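Chitooligosaccharide oxidase (Gibberella zeae, PDB 6Y0R) oxidises the C1 hydroxyl of chitooligosaccharides to the lactone, passing the electrons through a bicovalently bound FAD to molecular oxygen and releasing hydrogen peroxide. Local coordinates at residues Y116-A121 / G135-E140; R147-G152 / L222-F227; G439-Y444 / T458-G463. All coordinates share one frame; numbering follows the deposited sequence.

Contact 1 of 3, residues Y116-A121 / G135-E140; sequences YSVKLA and GHVATE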
loop_
_atom_site.group_PDB
_atom_site.type_symbol
_atom_site.label_atom_id
_atom_site.label_comp_id
_atom_site.label_asym_id
_atom_site.label_seq_id
_atom_site.Cartn_x
_atom_site.Cartn_y
_atom_site.Cartn_z
ATOM N N TYR A 116 -17.286 -6.734 -4.530
ATOM C CA TYR A 116 -16.909 -5.866 -3.388
ATOM C C TYR A 116 -17.627 -6.348 -2.126
ATOM O O TYR A 116 -17.752 -5.575 -1.175
ATOM C CB TYR A 116 -17.140 -4.392 -3.733
ATOM C CG TYR A 116 -18.522 -4.019 -4.201
ATOM C CD1 TYR A 116 -19.557 -3.862 -3.292
ATOM C CD2 TYR A 116 -18.766 -3.755 -5.531
ATOM C CE1 TYR A 116 -20.830 -3.518 -3.719
ATOM C CE2 TYR A 116 -20.033 -3.411 -5.978
ATOM C CZ TYR A 116 -21.059 -3.291 -5.066
ATOM O OH TYR A 116 -22.289 -2.911 -5.527
ATOM N N SER A 117 -17.991 -7.634 -2.070
ATOM C CA SER A 117 -18.703 -8.236 -0.919
ATOM C C SER A 117 -17.836 -8.165 0.335
ATOM O O SER A 117 -16.638 -8.527 0.269
ATOM C CB SER A 117 -19.080 -9.674 -1.230
ATOM O OG SER A 117 -19.558 -10.296 -0.064
ATOM N N VAL A 118 -18.403 -7.720 1.451
ATOM C CA VAL A 118 -17.788 -7.821 2.789
ATOM C C VAL A 118 -18.749 -8.606 3.664
ATOM O O VAL A 118 -19.901 -8.100 3.863
ATOM C CB VAL A 118 -17.556 -6.422 3.382
ATOM C CG1 VAL A 118 -16.959 -6.533 4.774
ATOM C CG2 VAL A 118 -16.743 -5.538 2.466
ATOM N N LYS A 119 -18.313 -9.728 4.218
ATOM C CA LYS A 119 -19.173 -10.597 5.072
ATOM C C LYS A 119 -18.513 -10.830 6.417
ATOM O O LYS A 119 -17.537 -11.600 6.506
ATOM C CB LYS A 119 -19.459 -11.913 4.340
ATOM C CG LYS A 119 -20.243 -11.771 3.046
ATOM C CD LYS A 119 -20.506 -13.113 2.377
ATOM C CE LYS A 119 -21.177 -12.980 1.025
ATOM N NZ LYS A 119 -21.165 -14.281 0.300
ATOM N N LEU A 120 -19.059 -10.373 7.411
ATOM C CA LEU A 120 -18.555 -10.574 8.778
ATOM C C LEU A 120 -19.367 -11.682 9.427
ATOM O O LEU A 120 -20.616 -11.558 9.446
ATOM C CB LEU A 120 -18.741 -9.272 9.553
ATOM C CG LEU A 120 -18.369 -9.203 11.023
ATOM C CD1 LEU A 120 -16.893 -9.437 11.232
ATOM C CD2 LEU A 120 -18.862 -7.990 11.806
ATOM N N ALA A 121 -18.648 -12.510 10.066
ATOM C CA ALA A 121 -19.229 -13.695 10.752
ATOM C C ALA A 121 -19.304 -13.428 12.255
ATOM O O ALA A 121 -18.625 -12.505 12.766
ATOM C CB ALA A 121 -18.405 -14.918 10.423
ATOM N N GLY A 135 -12.701 2.098 2.110
ATOM C CA GLY A 135 -13.824 2.817 2.770
ATOM C C GLY A 135 -15.047 1.940 2.861
ATOM O O GLY A 135 -15.766 1.944 3.900
ATOM N N HIS A 136 -15.274 1.100 1.854
ATOM C CA HIS A 136 -16.420 0.163 1.848
ATOM C C HIS A 136 -16.160 -0.948 2.864
ATOM O O HIS A 136 -17.052 -1.336 3.605
ATOM C CB HIS A 136 -16.664 -0.365 0.445
ATOM C CG HIS A 136 -17.781 -1.340 0.388
ATOM N ND1 HIS A 136 -19.107 -0.970 0.702
ATOM C CD2 HIS A 136 -17.800 -2.651 0.065
ATOM C CE1 HIS A 136 -19.881 -2.038 0.536
ATOM N NE2 HIS A 136 -19.102 -3.091 0.147
ATOM N N VAL A 137 -14.942 -1.467 2.931
ATOM C CA VAL A 137 -14.533 -2.423 3.976
ATOM C C VAL A 137 -14.838 -1.833 5.348
ATOM O O VAL A 137 -15.480 -2.525 6.190
ATOM C CB VAL A 137 -13.047 -2.779 3.872
ATOM C CG1 VAL A 137 -12.561 -3.576 5.075
ATOM C CG2 VAL A 137 -12.812 -3.552 2.588
ATOM N N ALA A 138 -14.337 -0.615 5.605
ATOM C CA ALA A 138 -14.453 -0.020 6.950
ATOM C C ALA A 138 -15.944 0.217 7.265
ATOM O O ALA A 138 -16.390 -0.134 8.383
ATOM C CB ALA A 138 -13.690 1.262 7.061
ATOM N N THR A 139 -16.696 0.722 6.287
ATOM C CA THR A 139 -18.135 1.036 6.496
ATOM C C THR A 139 -18.884 -0.257 6.840
ATOM O O THR A 139 -19.689 -0.302 7.813
ATOM C CB THR A 139 -18.720 1.735 5.267
ATOM O OG1 THR A 139 -18.017 2.973 5.132
ATOM C CG2 THR A 139 -20.199 2.020 5.409
ATOM N N GLU A 140 -18.667 -1.312 6.060
ATOM C CA GLU A 140 -19.390 -2.597 6.238
ATOM C C GLU A 140 -18.994 -3.269 7.537
ATOM O O GLU A 140 -19.866 -3.760 8.239
ATOM C CB GLU A 140 -19.163 -3.555 5.065
ATOM C CG GLU A 140 -19.917 -3.134 3.821
ATOM C CD GLU A 140 -21.432 -3.293 3.909
ATOM O OE1 GLU A 140 -21.887 -4.021 4.788
ATOM O OE2 GLU A 140 -22.144 -2.685 3.072
#
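Two first torsions of different kinds bring Tyr116 and His136 together. Tyr116 CG sits between the backbone N and the carbonyl carbon (chi1 55°), while the imidazole leaves the helix with CG anti to the backbone N (chi1 178°). The result is an offset edge-to-face pair with centroids 5.4 Å apart and planes at 85°, in which the tyrosine edge is turned toward the histidine face. Tyr116 CD1 makes the approach, 3.6 Å from His136 NE2. The carbonyl oxygen of Tyr116 lies in the imidazole plane at the same nitrogen's edge, 3.1 Å from His136 NE2. The other ring nitrogen, His136 ND1, is hydrogen-bonded to Asn327 OD1.

Two residues further along the chain, where strand 118-120 begins, Val118 drives its branched carbons against one flank of helix 134-145. Val118 CB meets Glu140 CB at 3.7 Å, and the CG2 methyl of Val118 lies 3.9 Å from His136 CD2 and 4.4 Å from Val137 CG2. Glu140 therefore touches the valine with its aliphatic part; with CG anti to the carbonyl carbon, it lays CG over a face of the imidazole, 3.4 Å above the plane and toward the rim, and the bend at chi2 then turns the carboxylate aside.

The carboxylate is left to Gln144, whose amide also bonds to Val118 O and Leu120 N. This strand-on-helix packing within the FAD-binding domain thus combines an apolar valine seat with a histidine held by aromatic and polar neighbours, and a single glutamine that probably fixes both the strand backbone and the glutamate.

Contact 2 of 3, residues R147-G152 / L222-F227; sequences RALAHG and LEFQTF. With FAD (flavin-adenine dinucleotide), chain B.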
loop_
_atom_site.group_PDB
_atom_site.type_symbol
_atom_site.label_atom_id
_atom_site.label_comp_id
_atom_site.label_asym_id
_atom_site.label_seq_id
_atom_site.Cartn_x
_atom_site.Cartn_y
_atom_site.Cartn_z
ATOM N N ARG A 147 -16.666 -3.814 13.977
ATOM C CA ARG A 147 -15.375 -4.491 13.787
ATOM C C ARG A 147 -14.540 -3.644 12.810
ATOM O O ARG A 147 -15.071 -2.727 12.169
ATOM C CB ARG A 147 -15.555 -5.925 13.292
ATOM C CG ARG A 147 -16.490 -6.771 14.163
ATOM C CD ARG A 147 -15.944 -6.926 15.543
ATOM N NE ARG A 147 -14.737 -7.739 15.639
ATOM C CZ ARG A 147 -14.228 -8.159 16.777
ATOM N NH1 ARG A 147 -14.814 -7.841 17.929
ATOM N NH2 ARG A 147 -13.140 -8.901 16.785
ATOM N N ALA A 148 -13.258 -3.970 12.722
ATOM C CA ALA A 148 -12.294 -3.190 11.917
ATOM C C ALA A 148 -11.130 -4.091 11.505
ATOM O O ALA A 148 -10.918 -5.142 12.119
ATOM C CB ALA A 148 -11.814 -1.995 12.709
ATOM N N LEU A 149 -10.460 -3.635 10.450
ATOM C CA LEU A 149 -9.133 -4.139 10.021
ATOM C C LEU A 149 -8.136 -3.000 10.037
ATOM O O LEU A 149 -8.521 -1.809 10.111
ATOM C CB LEU A 149 -9.242 -4.730 8.620
ATOM C CG LEU A 149 -10.096 -5.988 8.525
ATOM C CD1 LEU A 149 -10.183 -6.390 7.069
ATOM C CD2 LEU A 149 -9.532 -7.097 9.397
ATOM N N ALA A 150 -6.860 -3.393 10.047
ATOM C CA ALA A 150 -5.752 -2.426 10.075
ATOM C C ALA A 150 -5.393 -2.117 8.631
ATOM O O ALA A 150 -4.716 -2.860 8.037
ATOM C CB ALA A 150 -4.581 -2.973 10.836
ATOM N N HIS A 151 -5.914 -1.043 8.094
ATOM C CA HIS A 151 -5.682 -0.641 6.695
ATOM C C HIS A 151 -5.371 0.844 6.683
ATOM O O HIS A 151 -5.381 1.503 7.762
ATOM C CB HIS A 151 -6.865 -0.991 5.812
ATOM C CG HIS A 151 -8.155 -0.414 6.311
ATOM N ND1 HIS A 151 -8.423 0.950 6.300
ATOM C CD2 HIS A 151 -9.208 -1.023 6.888
ATOM C CE1 HIS A 151 -9.635 1.137 6.799
ATOM N NE2 HIS A 151 -10.143 -0.042 7.188
ATOM N N GLY A 152 -4.956 1.310 5.513
ATOM C CA GLY A 152 -4.507 2.680 5.287
ATOM C C GLY A 152 -5.674 3.643 5.260
ATOM O O GLY A 152 -6.842 3.264 5.487
ATOM N N LEU A 222 -10.344 -12.890 0.491
ATOM C CA LEU A 222 -9.412 -12.769 1.606
ATOM C C LEU A 222 -10.211 -12.957 2.878
ATOM O O LEU A 222 -11.294 -12.357 2.968
ATOM C CB LEU A 222 -8.771 -11.377 1.602
ATOM C CG LEU A 222 -7.874 -11.135 0.394
ATOM C CD1 LEU A 222 -7.560 -9.665 0.228
ATOM C CD2 LEU A 222 -6.605 -11.948 0.571
ATOM N N GLU A 223 -9.676 -13.732 3.802
ATOM C CA GLU A 223 -10.319 -13.920 5.119
ATOM C C GLU A 223 -9.414 -13.301 6.167
ATOM O O GLU A 223 -8.212 -13.535 6.156
ATOM C CB GLU A 223 -10.574 -15.400 5.402
ATOM C CG GLU A 223 -11.345 -15.604 6.702
ATOM C CD GLU A 223 -11.947 -16.985 6.896
ATOM O OE1 GLU A 223 -11.406 -17.970 6.293
ATOM O OE2 GLU A 223 -12.961 -17.060 7.642
ATOM N N PHE A 224 -9.999 -12.613 7.135
ATOM C CA PHE A 224 -9.270 -11.919 8.216
ATOM C C PHE A 224 -9.906 -12.202 9.577
ATOM O O PHE A 224 -11.130 -12.383 9.659
ATOM C CB PHE A 224 -9.343 -10.397 8.035
ATOM C CG PHE A 224 -8.773 -9.865 6.742
ATOM C CD1 PHE A 224 -9.530 -9.871 5.584
ATOM C CD2 PHE A 224 -7.454 -9.415 6.706
ATOM C CE1 PHE A 224 -8.992 -9.401 4.394
ATOM C CE2 PHE A 224 -6.911 -8.951 5.516
ATOM C CZ PHE A 224 -7.695 -8.923 4.375
ATOM N N GLN A 225 -9.097 -12.111 10.610
ATOM C CA GLN A 225 -9.578 -11.995 12.005
ATOM C C GLN A 225 -9.690 -10.500 12.300
ATOM O O GLN A 225 -8.641 -9.830 12.475
ATOM C CB GLN A 225 -8.644 -12.687 12.993
ATOM C CG GLN A 225 -9.136 -12.566 14.437
ATOM C CD GLN A 225 -10.550 -13.077 14.626
ATOM O OE1 GLN A 225 -10.866 -14.193 14.228
ATOM N NE2 GLN A 225 -11.433 -12.252 15.191
ATOM N N THR A 226 -10.914 -9.970 12.306
ATOM C CA THR A 226 -11.132 -8.548 12.648
ATOM C C THR A 226 -10.792 -8.286 14.121
ATOM O O THR A 226 -10.775 -9.233 14.939
ATOM C CB THR A 226 -12.565 -8.085 12.329
ATOM O OG1 THR A 226 -13.413 -8.667 13.328
ATOM C CG2 THR A 226 -12.992 -8.413 10.919
ATOM N N PHE A 227 -10.631 -7.013 14.468
ATOM C CA PHE A 227 -10.547 -6.556 15.873
ATOM C C PHE A 227 -11.753 -5.649 16.145
ATOM O O PHE A 227 -12.443 -5.194 15.197
ATOM C CB PHE A 227 -9.225 -5.876 16.224
ATOM C CG PHE A 227 -8.833 -4.741 15.319
ATOM C CD1 PHE A 227 -9.252 -3.440 15.567
ATOM C CD2 PHE A 227 -8.010 -4.985 14.232
ATOM C CE1 PHE A 227 -8.875 -2.396 14.727
ATOM C CE2 PHE A 227 -7.656 -3.943 13.385
ATOM C CZ PHE A 227 -8.082 -2.659 13.636
HETATM P PA FAD B . -4.317 -2.063 -8.091
HETATM O O1A FAD B . -3.650 -1.114 -9.001
HETATM O O2A FAD B . -5.635 -2.626 -8.444
HETATM O O5B FAD B . -3.355 -3.287 -7.761
HETATM C C5B FAD B . -2.087 -3.110 -7.129
HETATM C C4B FAD B . -1.222 -4.331 -7.383
HETATM O O4B FAD B . -1.834 -5.493 -6.766
HETATM C C3B FAD B . -1.011 -4.755 -8.851
HETATM O O3B FAD B . 0.224 -5.468 -9.004
HETATM C C2B FAD B . -2.176 -5.706 -9.084
HETATM O O2B FAD B . -2.014 -6.585 -10.201
HETATM C C1B FAD B . -2.217 -6.430 -7.766
HETATM N N9A FAD B . -3.519 -6.972 -7.410
HETATM C C8A FAD B . -4.638 -6.246 -7.097
HETATM N N7A FAD B . -5.681 -7.018 -6.817
HETATM C C5A FAD B . -5.205 -8.315 -6.968
HETATM C C6A FAD B . -5.820 -9.573 -6.823
HETATM N N6A FAD B . -7.093 -9.691 -6.436
HETATM N N1A FAD B . -5.083 -10.690 -7.077
HETATM C C2A FAD B . -3.810 -10.510 -7.483
HETATM N N3A FAD B . -3.118 -9.377 -7.629
HETATM C C4A FAD B . -3.877 -8.298 -7.360
HETATM N N1 FAD B . -0.869 2.441 1.066
HETATM C C2 FAD B . -0.726 2.229 2.383
HETATM O O2 FAD B . -0.077 1.208 2.814
HETATM N N3 FAD B . -1.311 3.087 3.271
HETATM C C4 FAD B . -2.050 4.196 2.892
HETATM O O4 FAD B . -2.568 4.931 3.750
HETATM C C4X FAD B . -2.224 4.437 1.508
HETATM N N5 FAD B . -2.979 5.463 1.109
HETATM C C5X FAD B . -3.236 5.584 -0.239
HETATM C C6 FAD B . -4.098 6.621 -0.689
HETATM C C7 FAD B . -4.363 6.789 -2.038
HETATM C C7M FAD B . -5.260 7.915 -2.514
HETATM C C8 FAD B . -3.803 5.854 -3.003
HETATM C C8M FAD B . -4.140 5.893 -4.480
HETATM C C9 FAD B . -2.917 4.860 -2.539
HETATM C C9A FAD B . -2.622 4.716 -1.176
HETATM N N10 FAD B . -1.771 3.690 -0.729
HETATM C C10 FAD B . -1.568 3.489 0.642
HETATM C "C1'" FAD B . -1.092 2.786 -1.662
HETATM C "C2'" FAD B . -1.906 1.510 -1.891
HETATM O "O2'" FAD B . -1.785 0.626 -0.776
HETATM C "C3'" FAD B . -1.383 0.849 -3.141
HETATM O "O3'" FAD B . -1.581 1.803 -4.209
HETATM C "C4'" FAD B . -2.129 -0.462 -3.396
HETATM O "O4'" FAD B . -1.320 -1.396 -4.133
HETATM C "C5'" FAD B . -3.399 -0.172 -4.145
HETATM O "O5'" FAD B . -4.227 -1.347 -4.234
HETATM P P FAD B . -5.344 -1.364 -5.357
HETATM O O1P FAD B . -6.082 -2.648 -5.261
HETATM O O2P FAD B . -6.141 -0.112 -5.368
HETATM O O3P FAD B . -4.428 -1.272 -6.690
#
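Arg147 wraps Thr226 and Phe227 atom by atom along its length. Its CB starts 3.5 Å from Thr226 OG1, and CG and CD keep beside that oxygen as the chain bends at chi2 and chi3. The bends deliver NE to the hydroxyl in a nearly straight bond, Arg147 NE to Thr226 OG1 at 2.8 Å and 173°, with the oxygen lying in the guanidinium plane. CZ rides over the Phe227 carbonyl carbon, which faces the guanidinium toward its rim. At the tip NH2 reaches the backbone, Arg147 NH2 to Thr226 O at 3.0 Å and a slacker 143°, coming from above the carbonyl plane. This side-on grip spends two nitrogens on two atoms of one residue. Thr226 OG1 is also bonded to Gly124 O, and Thr226 O takes a second bond from the amide of Gln225.

Behind the arginine the backbones form one antiparallel, hydrogen-bonded pair: Ala148 N to Phe227 O at 2.9 Å and Phe227 N to Ala148 O at 3.0 Å. The Phe227 ring lies back over this pair, CE1 3.6 Å from Ala148 CB, with Ala148 O beneath one face; His175 stacks with the same ring. Leu149 turns to the other aromatic, its CD1 3.9 Å from the Phe224 ring centroid and over the face in a CH-pi contact.

From this bridge the chain runs on to the flavin, where Gly152 CA lies 3.3 Å from FAD O4. A short edge strand joined to the long strand 218-228 and then leading to the isoalloxazine, shortly before Cys154, one of the probable flavin-linking residues, belongs to the PCMH-type FAD-binding fold.

Contact 3 of 3, residues G439-Y444 / T458-G463; sequences GTWGMY and TEMYWG. With FAD (flavin-adenine dinucleotide), chain B.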
loop_
_atom_site.group_PDB
_atom_site.type_symbol
_atom_site.label_atom_id
_atom_site.label_comp_id
_atom_site.label_asym_id
_atom_site.label_seq_id
_atom_site.Cartn_x
_atom_site.Cartn_y
_atom_site.Cartn_z
ATOM N N GLY A 439 21.924 -3.803 2.077
ATOM C CA GLY A 439 21.118 -4.928 2.576
ATOM C C GLY A 439 20.308 -4.583 3.809
ATOM O O GLY A 439 19.580 -5.452 4.267
ATOM N N THR A 440 20.390 -3.354 4.323
ATOM C CA THR A 440 19.728 -2.955 5.585
ATOM C C THR A 440 18.478 -2.125 5.270
ATOM O O THR A 440 17.718 -1.816 6.207
ATOM C CB THR A 440 20.671 -2.163 6.493
ATOM O OG1 THR A 440 20.988 -0.896 5.914
ATOM C CG2 THR A 440 21.928 -2.964 6.765
ATOM N N TRP A 441 18.232 -1.862 3.994
ATOM C CA TRP A 441 17.136 -0.950 3.602
ATOM C C TRP A 441 16.519 -1.419 2.303
ATOM O O TRP A 441 17.190 -2.184 1.562
ATOM C CB TRP A 441 17.644 0.479 3.474
ATOM C CG TRP A 441 18.674 0.676 2.397
ATOM C CD1 TRP A 441 20.020 0.472 2.528
ATOM C CD2 TRP A 441 18.468 1.175 1.062
ATOM N NE1 TRP A 441 20.661 0.823 1.373
ATOM C CE2 TRP A 441 19.745 1.234 0.444
ATOM C CE3 TRP A 441 17.360 1.609 0.329
ATOM C CZ2 TRP A 441 19.932 1.723 -0.856
ATOM C CZ3 TRP A 441 17.541 2.036 -0.964
ATOM C CH2 TRP A 441 18.814 2.129 -1.541
ATOM N N GLY A 442 15.325 -0.929 2.018
ATOM C CA GLY A 442 14.638 -1.212 0.752
ATOM C C GLY A 442 13.550 -0.204 0.471
ATOM O O GLY A 442 13.641 0.951 0.911
ATOM N N MET A 443 12.544 -0.666 -0.248
ATOM C CA MET A 443 11.377 0.120 -0.673
ATOM C C MET A 443 10.120 -0.711 -0.420
ATOM O O MET A 443 10.196 -1.925 -0.176
ATOM C CB MET A 443 11.504 0.485 -2.144
ATOM C CG MET A 443 12.614 1.394 -2.400
ATOM S SD MET A 443 12.569 1.767 -4.217
ATOM C CE MET A 443 13.646 3.204 -4.210
ATOM N N TYR A 444 8.975 -0.022 -0.364
ATOM C CA TYR A 444 7.619 -0.579 -0.062
ATOM C C TYR A 444 6.864 -0.801 -1.396
ATOM O O TYR A 444 6.550 0.219 -2.062
ATOM C CB TYR A 444 6.917 0.373 0.922
ATOM C CG TYR A 444 5.477 0.089 1.327
ATOM C CD1 TYR A 444 5.037 -1.195 1.595
ATOM C CD2 TYR A 444 4.554 1.109 1.505
ATOM C CE1 TYR A 444 3.728 -1.458 1.976
ATOM C CE2 TYR A 444 3.242 0.868 1.890
ATOM C CZ TYR A 444 2.819 -0.429 2.128
ATOM O OH TYR A 444 1.526 -0.724 2.489
ATOM N N THR A 458 13.046 -5.714 -7.362
ATOM C CA THR A 458 12.648 -6.957 -6.674
ATOM C C THR A 458 13.425 -7.086 -5.345
ATOM O O THR A 458 12.861 -7.416 -4.234
ATOM C CB THR A 458 12.748 -8.071 -7.742
ATOM O OG1 THR A 458 12.324 -7.719 -9.074
ATOM C CG2 THR A 458 11.943 -9.276 -7.388
ATOM N N GLU A 459 14.724 -6.766 -5.344
ATOM C CA GLU A 459 15.520 -6.805 -4.107
ATOM C C GLU A 459 15.064 -5.703 -3.138
ATOM O O GLU A 459 15.063 -5.952 -1.907
ATOM C CB GLU A 459 17.012 -6.736 -4.474
ATOM C CG GLU A 459 17.893 -6.474 -3.286
ATOM C CD GLU A 459 18.293 -5.004 -3.142
ATOM O OE1 GLU A 459 18.953 -4.437 -4.100
ATOM O OE2 GLU A 459 17.955 -4.406 -2.092
ATOM N N MET A 460 14.748 -4.494 -3.624
ATOM C CA MET A 460 14.287 -3.391 -2.741
ATOM C C MET A 460 12.969 -3.804 -2.054
ATOM O O MET A 460 12.794 -3.550 -0.833
ATOM C CB MET A 460 14.045 -2.115 -3.532
ATOM C CG MET A 460 15.256 -1.502 -4.137
ATOM S SD MET A 460 16.143 -0.627 -2.883
ATOM C CE MET A 460 17.473 0.029 -3.911
ATOM N N TYR A 461 12.049 -4.399 -2.819
ATOM C CA TYR A 461 10.704 -4.685 -2.257
ATOM C C TYR A 461 10.712 -5.900 -1.323
ATOM O O TYR A 461 9.988 -5.827 -0.303
ATOM C CB TYR A 461 9.662 -4.897 -3.344
ATOM C CG TYR A 461 9.437 -3.731 -4.278
ATOM C CD1 TYR A 461 9.506 -2.427 -3.829
ATOM C CD2 TYR A 461 9.260 -3.955 -5.632
ATOM C CE1 TYR A 461 9.316 -1.356 -4.690
ATOM C CE2 TYR A 461 9.047 -2.900 -6.504
ATOM C CZ TYR A 461 9.091 -1.600 -6.034
ATOM O OH TYR A 461 8.961 -0.523 -6.882
ATOM N N TRP A 462 11.469 -6.951 -1.644
ATOM C CA TRP A 462 11.345 -8.261 -0.939
ATOM C C TRP A 462 12.671 -8.723 -0.314
ATOM O O TRP A 462 12.633 -9.725 0.405
ATOM C CB TRP A 462 10.707 -9.307 -1.842
ATOM C CG TRP A 462 9.309 -8.938 -2.250
ATOM C CD1 TRP A 462 8.217 -8.827 -1.425
ATOM C CD2 TRP A 462 8.878 -8.502 -3.544
ATOM N NE1 TRP A 462 7.131 -8.425 -2.157
ATOM C CE2 TRP A 462 7.512 -8.178 -3.452
ATOM C CE3 TRP A 462 9.509 -8.386 -4.784
ATOM C CZ2 TRP A 462 6.763 -7.789 -4.553
ATOM C CZ3 TRP A 462 8.783 -7.925 -5.865
ATOM C CH2 TRP A 462 7.428 -7.633 -5.747
ATOM N N GLY A 463 13.803 -8.046 -0.574
ATOM C CA GLY A 463 15.065 -8.324 0.130
ATOM C C GLY A 463 15.397 -9.800 0.168
ATOM O O GLY A 463 15.343 -10.520 -0.870
HETATM P PA FAD B . -4.317 -2.063 -8.091
HETATM O O1A FAD B . -3.650 -1.114 -9.001
HETATM O O2A FAD B . -5.635 -2.626 -8.444
HETATM O O5B FAD B . -3.355 -3.287 -7.761
HETATM C C5B FAD B . -2.087 -3.110 -7.129
HETATM C C4B FAD B . -1.222 -4.331 -7.383
HETATM O O4B FAD B . -1.834 -5.493 -6.766
HETATM C C3B FAD B . -1.011 -4.755 -8.851
HETATM O O3B FAD B . 0.224 -5.468 -9.004
HETATM C C2B FAD B . -2.176 -5.706 -9.084
HETATM O O2B FAD B . -2.014 -6.585 -10.201
HETATM C C1B FAD B . -2.217 -6.430 -7.766
HETATM N N9A FAD B . -3.519 -6.972 -7.410
HETATM C C8A FAD B . -4.638 -6.246 -7.097
HETATM N N7A FAD B . -5.681 -7.018 -6.817
HETATM C C5A FAD B . -5.205 -8.315 -6.968
HETATM C C6A FAD B . -5.820 -9.573 -6.823
HETATM N N6A FAD B . -7.093 -9.691 -6.436
HETATM N N1A FAD B . -5.083 -10.690 -7.077
HETATM C C2A FAD B . -3.810 -10.510 -7.483
HETATM N N3A FAD B . -3.118 -9.377 -7.629
HETATM C C4A FAD B . -3.877 -8.298 -7.360
HETATM N N1 FAD B . -0.869 2.441 1.066
HETATM C C2 FAD B . -0.726 2.229 2.383
HETATM O O2 FAD B . -0.077 1.208 2.814
HETATM N N3 FAD B . -1.311 3.087 3.271
HETATM C C4 FAD B . -2.050 4.196 2.892
HETATM O O4 FAD B . -2.568 4.931 3.750
HETATM C C4X FAD B . -2.224 4.437 1.508
HETATM N N5 FAD B . -2.979 5.463 1.109
HETATM C C5X FAD B . -3.236 5.584 -0.239
HETATM C C6 FAD B . -4.098 6.621 -0.689
HETATM C C7 FAD B . -4.363 6.789 -2.038
HETATM C C7M FAD B . -5.260 7.915 -2.514
HETATM C C8 FAD B . -3.803 5.854 -3.003
HETATM C C8M FAD B . -4.140 5.893 -4.480
HETATM C C9 FAD B . -2.917 4.860 -2.539
HETATM C C9A FAD B . -2.622 4.716 -1.176
HETATM N N10 FAD B . -1.771 3.690 -0.729
HETATM C C10 FAD B . -1.568 3.489 0.642
HETATM C "C1'" FAD B . -1.092 2.786 -1.662
HETATM C "C2'" FAD B . -1.906 1.510 -1.891
HETATM O "O2'" FAD B . -1.785 0.626 -0.776
HETATM C "C3'" FAD B . -1.383 0.849 -3.141
HETATM O "O3'" FAD B . -1.581 1.803 -4.209
HETATM C "C4'" FAD B . -2.129 -0.462 -3.396
HETATM O "O4'" FAD B . -1.320 -1.396 -4.133
HETATM C "C5'" FAD B . -3.399 -0.172 -4.145
HETATM O "O5'" FAD B . -4.227 -1.347 -4.234
HETATM P P FAD B . -5.344 -1.364 -5.357
HETATM O O1P FAD B . -6.082 -2.648 -5.261
HETATM O O2P FAD B . -6.141 -0.112 -5.368
HETATM O O3P FAD B . -4.428 -1.272 -6.690
#
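The indole of Trp441 meets Met460 at an oblique slant, neither flat-on nor edge-on. Met460 CE comes to 3.4 Å from Trp441 CH2, and Met460 SD stands 4.3 Å from the centroid of the Trp441 six-membered ring, 39° off its normal, a Met-aromatic contact. Thr440 OG1 lies at the indole edge. The ring of Tyr461 presents its edge to the backbone of Met443, the carbonyl carbon being in plane, and its CE1 packs 3.8 Å from Met443 CB; its hydroxyl, at the far end, bonds to Gln486, which helps to set the ring. Tyr461 CB in turn rests over the centre of the Trp462 indole. FAD O2 sits at the edge of the Tyr444 ring, in its plane.

A bend at chi2 is what turns the sulfur of Met460 to the tryptophan, while the extended chain of Met443 starts out against Met460 CB. Between them the backbones close up: Gly442 CA is 4.1 Å from Met460 CA, a proximity that its lack of a side chain permits. Met443 N donates to Met460 O at 3.0 Å in a nearly linear bond of 172°, although the donor stands well above the carbonyl plane. Gly442 CA adds a C-H...O contact to the same oxygen. Met460 O and Met443 O lie only 3.1 Å apart, and His398 NE2 bonds to the first and weakly to the second, which probably eases their closeness.

The loop so pinned carries Tyr444, whose hydroxyl donates to FAD O2 at 2.5 Å and is itself bonded to Gly167 N and Asn446 ND2. A hydrogen bond to O2 from a hydroxyl that is itself held by two partners would probably polarise the C2 carbonyl and could help to stabilise negative charge on the reduced flavin.

Overall arrangement
Read from the N terminus, the three contacts come in series: none encloses or crosses another. Contact 1 closes a short excursion through strand 125-128, tying strand 118-120 to helix 134-145. That helix runs directly into strand 147-148, where contact 2 opens; its far wider loop, of 69 residues, returns to strand 218-228 and joins the same sheet. The two meet physically, Leu120 packing on Arg147 and Thr226, and Val137 on Leu149, and form one block of the FAD-binding domain. Contact 3 closes a short loop near the C terminus, joining residues 439-444 to helix 454-462. Its centre lies 26 Å from that of contact 2, yet both touch FAD.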